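Local coordinates for protein pentafunctional AROM polypeptide (Schizosaccharomyces pombe, PDB 5SWV) that carries out consecutive steps of the shikimate pathway, the portion described here combining its 3-dehydroquinate dehydratase and shikimate dehydrogenase, at residues M137-L142 with M155-L160; L401-R404 with N408-R411; I425-I430 with P454-S459. All blocks are in the same frame, centred on the assembly; numbering follows the deposited sequence.

Three contacts follow one another along the chain without interleaving. Contact 1 belongs to the eight-stranded parallel barrel of the dehydroquinase; contacts 2 and 3 lie in the six-stranded parallel sheet of the shikimate dehydrogenase, on the opposite side of the chain's centre. The centre of contact 1 is about 63 Å from that of contact 2 and about 69 Å from that of contact 3, so the two enzyme units pack these elements independently. Contacts 2 and 3, with centres about 11 Å apart, touch: strands 398-403 and 422-426 are sheet neighbours, joined through helix 406-413, and Leu401 O lies 2.9 Å from Ile425 N in a probable hydrogen bond.

Contact 1: residues M137-L142 with M155-L160; sequences MSWHDL and MQKVEL
On the outer side of the dehydroquinase barrel, strand 134-140 and helix 152-162 meet through one pair of side chains, Trp139 and Lys157. The end of the lysine lies over a face of the indole. Lys157 CE sits 3.4 Å from Trp139 CD2, almost centrally above the ring system, and it makes a CH-pi contact 3.5 Å from the centroid of the six-membered ring. Lys157 NZ stands 4.0 Å from that same centroid, just 9° off the ring normal, which is cation-pi geometry. The ammonium would probably be stabilised by the indole's pi electrons. Trp139 extends its indole toward the helix with CG anti to the backbone N (chi1 -175°), while the lysine chain, bent at chi2 and again at chi4 (-81°), brings its last two atoms over the aromatic surface. These elements open the beta-alpha-beta unit of the TIM barrel that runs on to strand 167-173, and Trp139 is backbone-bonded to Lys169 of that next strand. The ring of Trp146, from the connection leading to the helix, also meets the indole, the two planes nearly parallel.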
loop_
_atom_site.group_PDB
_atom_site.type_symbol
_atom_site.label_atom_id
_atom_site.label_comp_id
_atom_site.label_asym_id
_atom_site.label_seq_id
_atom_site.Cartn_x
_atom_site.Cartn_y
_atom_site.Cartn_z
ATOM N N MET A 137 -0.775 -22.219 -9.189
ATOM C CA MET A 137 -1.419 -23.472 -9.485
ATOM C C MET A 137 -2.215 -23.889 -8.260
ATOM O O MET A 137 -1.649 -24.035 -7.179
ATOM C CB MET A 137 -0.375 -24.526 -9.851
ATOM C CG MET A 137 0.442 -24.152 -11.077
ATOM S SD MET A 137 -0.562 -24.257 -12.563
ATOM C CE MET A 137 -0.086 -22.739 -13.324
ATOM N N SER A 138 -3.518 -24.094 -8.447
ATOM C CA SER A 138 -4.451 -24.252 -7.348
ATOM C C SER A 138 -5.265 -25.532 -7.467
ATOM O O SER A 138 -5.671 -25.904 -8.558
ATOM C CB SER A 138 -5.404 -23.061 -7.322
ATOM O OG SER A 138 -6.403 -23.201 -8.319
ATOM N N TRP A 139 -5.517 -26.183 -6.336
ATOM C CA TRP A 139 -6.547 -27.206 -6.251
ATOM C C TRP A 139 -7.269 -27.140 -4.910
ATOM O O TRP A 139 -6.646 -26.947 -3.870
ATOM C CB TRP A 139 -5.967 -28.597 -6.459
ATOM C CG TRP A 139 -7.026 -29.654 -6.495
ATOM C CD1 TRP A 139 -7.455 -30.414 -5.447
ATOM C CD2 TRP A 139 -7.825 -30.037 -7.619
ATOM N NE1 TRP A 139 -8.456 -31.266 -5.850
ATOM C CE2 TRP A 139 -8.699 -31.064 -7.181
ATOM C CE3 TRP A 139 -7.877 -29.633 -8.962
ATOM C CZ2 TRP A 139 -9.624 -31.688 -8.034
ATOM C CZ3 TRP A 139 -8.805 -30.269 -9.819
ATOM C CH2 TRP A 139 -9.664 -31.281 -9.341
ATOM N N HIS A 140 -8.585 -27.329 -4.970
ATOM C CA HIS A 140 -9.485 -27.266 -3.831
ATOM C C HIS A 140 -10.219 -28.623 -3.677
ATOM O O HIS A 140 -10.892 -29.075 -4.610
ATOM C CB HIS A 140 -10.495 -26.128 -4.044
ATOM C CG HIS A 140 -9.882 -24.757 -4.091
ATOM N ND1 HIS A 140 -9.194 -24.278 -5.192
ATOM C CD2 HIS A 140 -9.868 -23.756 -3.175
ATOM C CE1 HIS A 140 -8.781 -23.045 -4.945
ATOM N NE2 HIS A 140 -9.172 -22.706 -3.727
ATOM N N ASP A 141 -10.079 -29.279 -2.528
ATOM C CA ASP A 141 -10.805 -30.534 -2.254
ATOM C C ASP A 141 -12.085 -30.262 -1.465
ATOM O O ASP A 141 -12.119 -30.326 -0.230
ATOM C CB ASP A 141 -9.924 -31.556 -1.520
ATOM C CG ASP A 141 -10.679 -32.829 -1.147
ATOM O OD1 ASP A 141 -11.547 -33.268 -1.939
ATOM O OD2 ASP A 141 -10.410 -33.380 -0.048
ATOM N N LEU A 142 -13.148 -29.981 -2.200
ATOM C CA LEU A 142 -14.454 -29.773 -1.598
ATOM C C LEU A 142 -14.971 -30.986 -0.803
ATOM O O LEU A 142 -15.694 -30.805 0.159
ATOM C CB LEU A 142 -15.477 -29.340 -2.665
ATOM C CG LEU A 142 -15.728 -27.830 -2.739
ATOM C CD1 LEU A 142 -14.429 -27.034 -2.833
ATOM C CD2 LEU A 142 -16.658 -27.502 -3.903
ATOM N N MET A 155 -0.180 -35.117 -3.503
ATOM C CA MET A 155 1.149 -35.185 -4.103
ATOM C C MET A 155 1.105 -35.350 -5.626
ATOM O O MET A 155 2.008 -34.860 -6.306
ATOM C CB MET A 155 2.015 -36.268 -3.436
ATOM C CG MET A 155 2.359 -35.980 -1.971
ATOM S SD MET A 155 3.261 -34.437 -1.703
ATOM C CE MET A 155 4.953 -35.028 -1.877
ATOM N N GLN A 156 0.071 -35.997 -6.164
ATOM C CA GLN A 156 -0.139 -36.009 -7.625
ATOM C C GLN A 156 -0.339 -34.618 -8.190
ATOM O O GLN A 156 0.195 -34.289 -9.239
ATOM C CB GLN A 156 -1.352 -36.835 -8.005
ATOM C CG GLN A 156 -1.130 -38.309 -7.845
ATOM C CD GLN A 156 -2.417 -39.059 -8.028
ATOM O OE1 GLN A 156 -3.224 -39.163 -7.099
ATOM N NE2 GLN A 156 -2.642 -39.560 -9.235
ATOM N N LYS A 157 -1.132 -33.826 -7.482
ATOM C CA LYS A 157 -1.336 -32.419 -7.802
ATOM C C LYS A 157 -0.074 -31.563 -7.698
ATOM O O LYS A 157 0.140 -30.689 -8.532
ATOM C CB LYS A 157 -2.443 -31.820 -6.921
ATOM C CG LYS A 157 -3.830 -32.363 -7.205
ATOM C CD LYS A 157 -4.163 -32.285 -8.687
ATOM C CE LYS A 157 -5.651 -32.332 -8.933
ATOM N NZ LYS A 157 -6.139 -33.718 -8.886
ATOM N N VAL A 158 0.746 -31.799 -6.682
ATOM C CA VAL A 158 2.004 -31.070 -6.562
ATOM C C VAL A 158 2.935 -31.433 -7.726
ATOM O O VAL A 158 3.593 -30.559 -8.284
ATOM C CB VAL A 158 2.649 -31.291 -5.177
ATOM C CG1 VAL A 158 4.086 -30.770 -5.113
ATOM C CG2 VAL A 158 1.808 -30.593 -4.121
ATOM N N GLU A 159 2.939 -32.712 -8.106
ATOM C CA GLU A 159 3.772 -33.200 -9.201
ATOM C C GLU A 159 3.394 -32.492 -10.496
ATOM O O GLU A 159 4.266 -31.971 -11.192
ATOM C CB GLU A 159 3.657 -34.727 -9.373
ATOM C CG GLU A 159 4.881 -35.343 -10.061
ATOM C CD GLU A 159 4.590 -36.612 -10.877
ATOM O OE1 GLU A 159 3.623 -37.346 -10.548
ATOM O OE2 GLU A 159 5.345 -36.891 -11.848
ATOM N N LEU A 160 2.101 -32.455 -10.800
ATOM C CA LEU A 160 1.604 -31.780 -12.003
ATOM C C LEU A 160 1.929 -30.284 -11.988
ATOM O O LEU A 160 2.330 -29.717 -13.009
ATOM C CB LEU A 160 0.084 -31.986 -12.137
ATOM C CG LEU A 160 -0.675 -31.189 -13.216
ATOM C CD1 LEU A 160 -0.060 -31.419 -14.599
ATOM C CD2 LEU A 160 -2.166 -31.523 -13.214
#

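Contact 2: residues L401-R404 with N408-R411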
loop_
_atom_site.group_PDB
_atom_site.type_symbol
_atom_site.label_atom_id
_atom_site.label_comp_id
_atom_site.label_asym_id
_atom_site.label_seq_id
_atom_site.Cartn_x
_atom_site.Cartn_y
_atom_site.Cartn_z
ATOM N N LEU A 401 10.213 26.516 -8.882
ATOM C CA LEU A 401 10.609 26.781 -7.503
ATOM C C LEU A 401 10.626 28.278 -7.213
ATOM O O LEU A 401 11.340 29.028 -7.870
ATOM C CB LEU A 401 11.981 26.187 -7.250
ATOM C CG LEU A 401 12.578 26.352 -5.850
ATOM C CD1 LEU A 401 11.674 25.790 -4.759
ATOM C CD2 LEU A 401 13.937 25.677 -5.780
ATOM N N LEU A 402 9.861 28.700 -6.210
ATOM C CA LEU A 402 9.592 30.107 -5.976
ATOM C C LEU A 402 9.889 30.506 -4.543
ATOM O O LEU A 402 9.399 29.866 -3.602
ATOM C CB LEU A 402 8.138 30.401 -6.287
ATOM C CG LEU A 402 7.644 31.831 -6.009
ATOM C CD1 LEU A 402 8.395 32.886 -6.825
ATOM C CD2 LEU A 402 6.150 31.916 -6.285
ATOM N N ASN A 403 10.656 31.590 -4.393
ATOM C CA ASN A 403 11.082 32.107 -3.098
ATOM C C ASN A 403 11.272 33.615 -3.062
ATOM O O ASN A 403 11.244 34.292 -4.089
ATOM C CB ASN A 403 12.385 31.428 -2.688
ATOM C CG ASN A 403 12.164 30.009 -2.222
ATOM O OD1 ASN A 403 11.552 29.789 -1.188
ATOM N ND2 ASN A 403 12.623 29.041 -3.000
ATOM N N ARG A 404 11.463 34.129 -1.852
ATOM C CA ARG A 404 11.763 35.539 -1.625
ATOM C C ARG A 404 13.077 35.914 -2.281
ATOM O O ARG A 404 13.176 36.987 -2.831
ATOM C CB ARG A 404 11.832 35.861 -0.124
ATOM C CG ARG A 404 10.482 35.848 0.584
ATOM C CD ARG A 404 10.668 35.562 2.067
ATOM N NE ARG A 404 9.432 35.717 2.842
ATOM C CZ ARG A 404 8.907 36.882 3.235
ATOM N NH1 ARG A 404 9.489 38.033 2.919
ATOM N NH2 ARG A 404 7.786 36.902 3.955
ATOM N N ASN A 408 18.097 31.387 -1.670
ATOM C CA ASN A 408 17.261 30.363 -1.061
ATOM C C ASN A 408 16.962 29.230 -2.042
ATOM O O ASN A 408 17.210 28.073 -1.728
ATOM C CB ASN A 408 15.945 30.966 -0.529
ATOM C CG ASN A 408 16.068 31.511 0.890
ATOM O OD1 ASN A 408 16.448 30.790 1.814
ATOM N ND2 ASN A 408 15.712 32.777 1.076
ATOM N N SER A 409 16.453 29.570 -3.225
ATOM C CA SER A 409 16.109 28.574 -4.239
ATOM C C SER A 409 17.334 27.797 -4.708
ATOM O O SER A 409 17.259 26.584 -4.924
ATOM C CB SER A 409 15.440 29.221 -5.447
ATOM O OG SER A 409 14.295 29.949 -5.080
ATOM N N TYR A 410 18.454 28.494 -4.862
ATOM C CA TYR A 410 19.712 27.856 -5.254
ATOM C C TYR A 410 20.217 26.844 -4.235
ATOM O O TYR A 410 20.695 25.794 -4.607
ATOM C CB TYR A 410 20.806 28.902 -5.565
ATOM C CG TYR A 410 20.743 29.428 -6.988
ATOM C CD1 TYR A 410 20.854 28.548 -8.068
ATOM C CD2 TYR A 410 20.573 30.795 -7.260
ATOM C CE1 TYR A 410 20.779 28.997 -9.371
ATOM C CE2 TYR A 410 20.504 31.258 -8.567
ATOM C CZ TYR A 410 20.607 30.344 -9.615
ATOM O OH TYR A 410 20.548 30.741 -10.925
ATOM N N ARG A 411 20.098 27.146 -2.956
ATOM C CA ARG A 411 20.519 26.209 -1.925
ATOM C C ARG A 411 19.771 24.852 -2.050
ATOM O O ARG A 411 20.362 23.758 -1.932
ATOM C CB ARG A 411 20.279 26.823 -0.548
ATOM C CG ARG A 411 20.898 26.030 0.587
ATOM C CD ARG A 411 19.976 25.936 1.784
ATOM N NE ARG A 411 19.760 27.279 2.316
ATOM C CZ ARG A 411 18.590 27.915 2.416
ATOM N NH1 ARG A 411 17.429 27.347 2.057
ATOM N NH2 ARG A 411 18.585 29.149 2.916
#
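Ser409, Asn403 and Leu401 carry the contact between the end of strand 398-403 and the first turns of helix 406-413. Ser409 has the largest area buried by the other segment, and its short side chain enters between the leucine and the asparagine. With OG anti to the carbonyl carbon (chi1 -57°), the hydroxyl is turned to the strand, where it comes within 3.4 Å of Asn403 CB. The amide of Asn403 lies alongside the serine, its modelled ND2 being 2.8 Å from Ser409 OG; the orientation of this amide is uncertain, and with it turned round a hydrogen bond is possible. Leu401, two residues back along the strand and pointing to the same side, adds the apolar part: its CD2 methyl is 3.9 Å from Ser409 CB and 3.5 Å from Ser409 O, so it packs against the serine's methylene and the helix carbonyl together. Asn408, the residue before Ser409, packs its CB 4.2 Å from Asn403 CB. The polar end of Asn408 is occupied within the helix, where Arg411 NH2 donates to Asn408 OD1 over 2.9 Å, a bent bond (139° at the hydrogen) with the donor tilted from the carbonyl plane. Strand, helix and the following strand 422-426 form a beta-alpha-beta unit of the Rossmann-type dinucleotide-binding half of shikimate dehydrogenase. Asn403 and Asn408 both touch Ala380, in the glycine-rich loop after strand 374-378, and Ile424 of strand 422-426 packs on Ser409. In relatives the turn after this second strand faces the NADP pocket, which is probably its place here too. Chemically, the interface is divided: the leucine methyl meets methylene and backbone carbonyl, while the hydroxyl faces Asn403. Buried within bonding distance, hydroxyl and amide may satisfy each other, though the unsettled amide leaves this open.

Contact 3: residues I425-I430 with P454-S459; sequences IDSDNI and PEKVAS
Lys456, near the start of helix 455-466, reaches across to Ser427 and Asp428 in the turn that follows strand 422-426. Its NZ pairs with Asp428 OD1 in a salt bridge of 3.4 Å and donates a weak bond of 3.2 Å to Ser427 OG. A bend at chi4 (82°) brings the ammonium within reach of both oxygens, and the preceding carbon, Lys456 CE, is 3.3 Å from Asp428 OD1. The stronger partner of the serine hydroxyl is Asn403 O, at the end of the neighbouring strand, so Ser427 OG gives to a backbone carbonyl while receiving weakly from the lysine. Behind the polar pair, Val457 CG2 packs 4.2 Å from Ser427 CB. The turn is held from within: Asp428 N donates 3.1 Å to Asp426 OD1, nearly straight at 160° but arriving from above the carboxylate plane, which closes an Asx turn. Across from it, Pro454 O accepts from both Val457 N and Ala458 N at the first turn of the helix. Linking the loop after an outermost strand to the helix after strand 440-445, the contact lies at the carboxyl end of the parallel sheet, whose strand order 3-2-1-4-5-6 is that of a Rossmann fold.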
loop_
_atom_site.group_PDB
_atom_site.type_symbol
_atom_site.label_atom_id
_atom_site.label_comp_id
_atom_site.label_asym_id
_atom_site.label_seq_id
_atom_site.Cartn_x
_atom_site.Cartn_y
_atom_site.Cartn_z
ATOM N N ILE A 425 12.353 30.455 -10.233
ATOM C CA ILE A 425 11.672 31.687 -10.606
ATOM C C ILE A 425 12.168 32.788 -9.685
ATOM O O ILE A 425 12.072 32.648 -8.472
ATOM C CB ILE A 425 10.152 31.560 -10.400
ATOM C CG1 ILE A 425 9.577 30.500 -11.341
ATOM C CG2 ILE A 425 9.461 32.907 -10.610
ATOM C CD1 ILE A 425 8.145 30.126 -11.028
ATOM N N ASP A 426 12.674 33.873 -10.272
ATOM C CA ASP A 426 13.162 35.043 -9.546
ATOM C C ASP A 426 12.005 36.012 -9.406
ATOM O O ASP A 426 11.504 36.551 -10.398
ATOM C CB ASP A 426 14.321 35.711 -10.313
ATOM C CG ASP A 426 14.993 36.864 -9.534
ATOM O OD1 ASP A 426 14.653 37.151 -8.363
ATOM O OD2 ASP A 426 15.874 37.510 -10.130
ATOM N N SER A 427 11.582 36.235 -8.169
ATOM C CA SER A 427 10.482 37.146 -7.896
ATOM C C SER A 427 10.823 38.618 -8.179
ATOM O O SER A 427 9.911 39.439 -8.269
ATOM C CB SER A 427 9.969 36.963 -6.462
ATOM O OG SER A 427 11.023 36.792 -5.535
ATOM N N ASP A 428 12.106 38.961 -8.316
ATOM C CA ASP A 428 12.479 40.327 -8.725
ATOM C C ASP A 428 12.381 40.440 -10.233
ATOM O O ASP A 428 11.489 41.111 -10.750
ATOM C CB ASP A 428 13.878 40.715 -8.241
ATOM C CG ASP A 428 14.024 40.586 -6.750
ATOM O OD1 ASP A 428 13.074 40.923 -6.006
ATOM O OD2 ASP A 428 15.094 40.122 -6.328
ATOM N N ASN A 429 13.269 39.742 -10.934
ATOM C CA ASN A 429 13.286 39.727 -12.390
ATOM C C ASN A 429 12.324 38.644 -12.942
ATOM O O ASN A 429 12.762 37.633 -13.503
ATOM C CB ASN A 429 14.736 39.533 -12.867
ATOM C CG ASN A 429 14.931 39.893 -14.329
ATOM O OD1 ASN A 429 15.576 39.157 -15.073
ATOM N ND2 ASN A 429 14.384 41.031 -14.745
ATOM N N ILE A 430 11.016 38.878 -12.762
ATOM C CA ILE A 430 9.952 37.914 -13.140
ATOM C C ILE A 430 9.848 37.716 -14.672
ATOM O O ILE A 430 9.486 38.663 -15.377
ATOM C CB ILE A 430 8.551 38.304 -12.554
ATOM C CG1 ILE A 430 7.453 37.391 -13.136
ATOM C CG2 ILE A 430 8.210 39.787 -12.786
ATOM C CD1 ILE A 430 6.139 37.373 -12.382
ATOM N N PRO A 454 4.808 39.303 1.115
ATOM C CA PRO A 454 4.941 40.544 0.354
ATOM C C PRO A 454 4.218 40.439 -0.987
ATOM O O PRO A 454 4.251 39.382 -1.627
ATOM C CB PRO A 454 6.453 40.680 0.152
ATOM C CG PRO A 454 6.995 39.306 0.355
ATOM C CD PRO A 454 6.111 38.671 1.376
ATOM N N GLU A 455 3.588 41.534 -1.410
ATOM C CA GLU A 455 2.683 41.491 -2.567
ATOM C C GLU A 455 3.399 41.378 -3.902
ATOM O O GLU A 455 2.741 41.332 -4.937
ATOM C CB GLU A 455 1.698 42.673 -2.576
ATOM C CG GLU A 455 2.292 44.048 -2.876
ATOM C CD GLU A 455 1.274 45.187 -2.747
ATOM O OE1 GLU A 455 0.070 44.931 -2.486
ATOM O OE2 GLU A 455 1.680 46.360 -2.909
ATOM N N LYS A 456 4.728 41.354 -3.888
ATOM C CA LYS A 456 5.465 40.993 -5.077
ATOM C C LYS A 456 5.640 39.473 -5.247
ATOM O O LYS A 456 5.896 39.015 -6.351
ATOM C CB LYS A 456 6.802 41.736 -5.132
ATOM C CG LYS A 456 7.927 41.206 -4.250
ATOM C CD LYS A 456 9.264 41.323 -4.981
ATOM C CE LYS A 456 10.436 40.970 -4.085
ATOM N NZ LYS A 456 10.690 39.508 -3.958
ATOM N N VAL A 457 5.535 38.696 -4.170
ATOM C CA VAL A 457 5.536 37.228 -4.276
ATOM C C VAL A 457 4.111 36.731 -4.449
ATOM O O VAL A 457 3.858 35.853 -5.266
ATOM C CB VAL A 457 6.197 36.554 -3.052
ATOM C CG1 VAL A 457 6.025 35.034 -3.077
ATOM C CG2 VAL A 457 7.676 36.896 -3.003
ATOM N N ALA A 458 3.191 37.288 -3.665
ATOM C CA ALA A 458 1.757 36.956 -3.754
ATOM C C ALA A 458 1.211 37.137 -5.169
ATOM O O ALA A 458 0.472 36.292 -5.680
ATOM C CB ALA A 458 0.962 37.819 -2.781
ATOM N N SER A 459 1.586 38.265 -5.766
ATOM C CA SER A 459 1.276 38.609 -7.147
ATOM C C SER A 459 1.585 37.497 -8.146
ATOM O O SER A 459 0.789 37.227 -9.041
ATOM C CB SER A 459 2.074 39.855 -7.531
ATOM O OG SER A 459 2.133 40.026 -8.934
#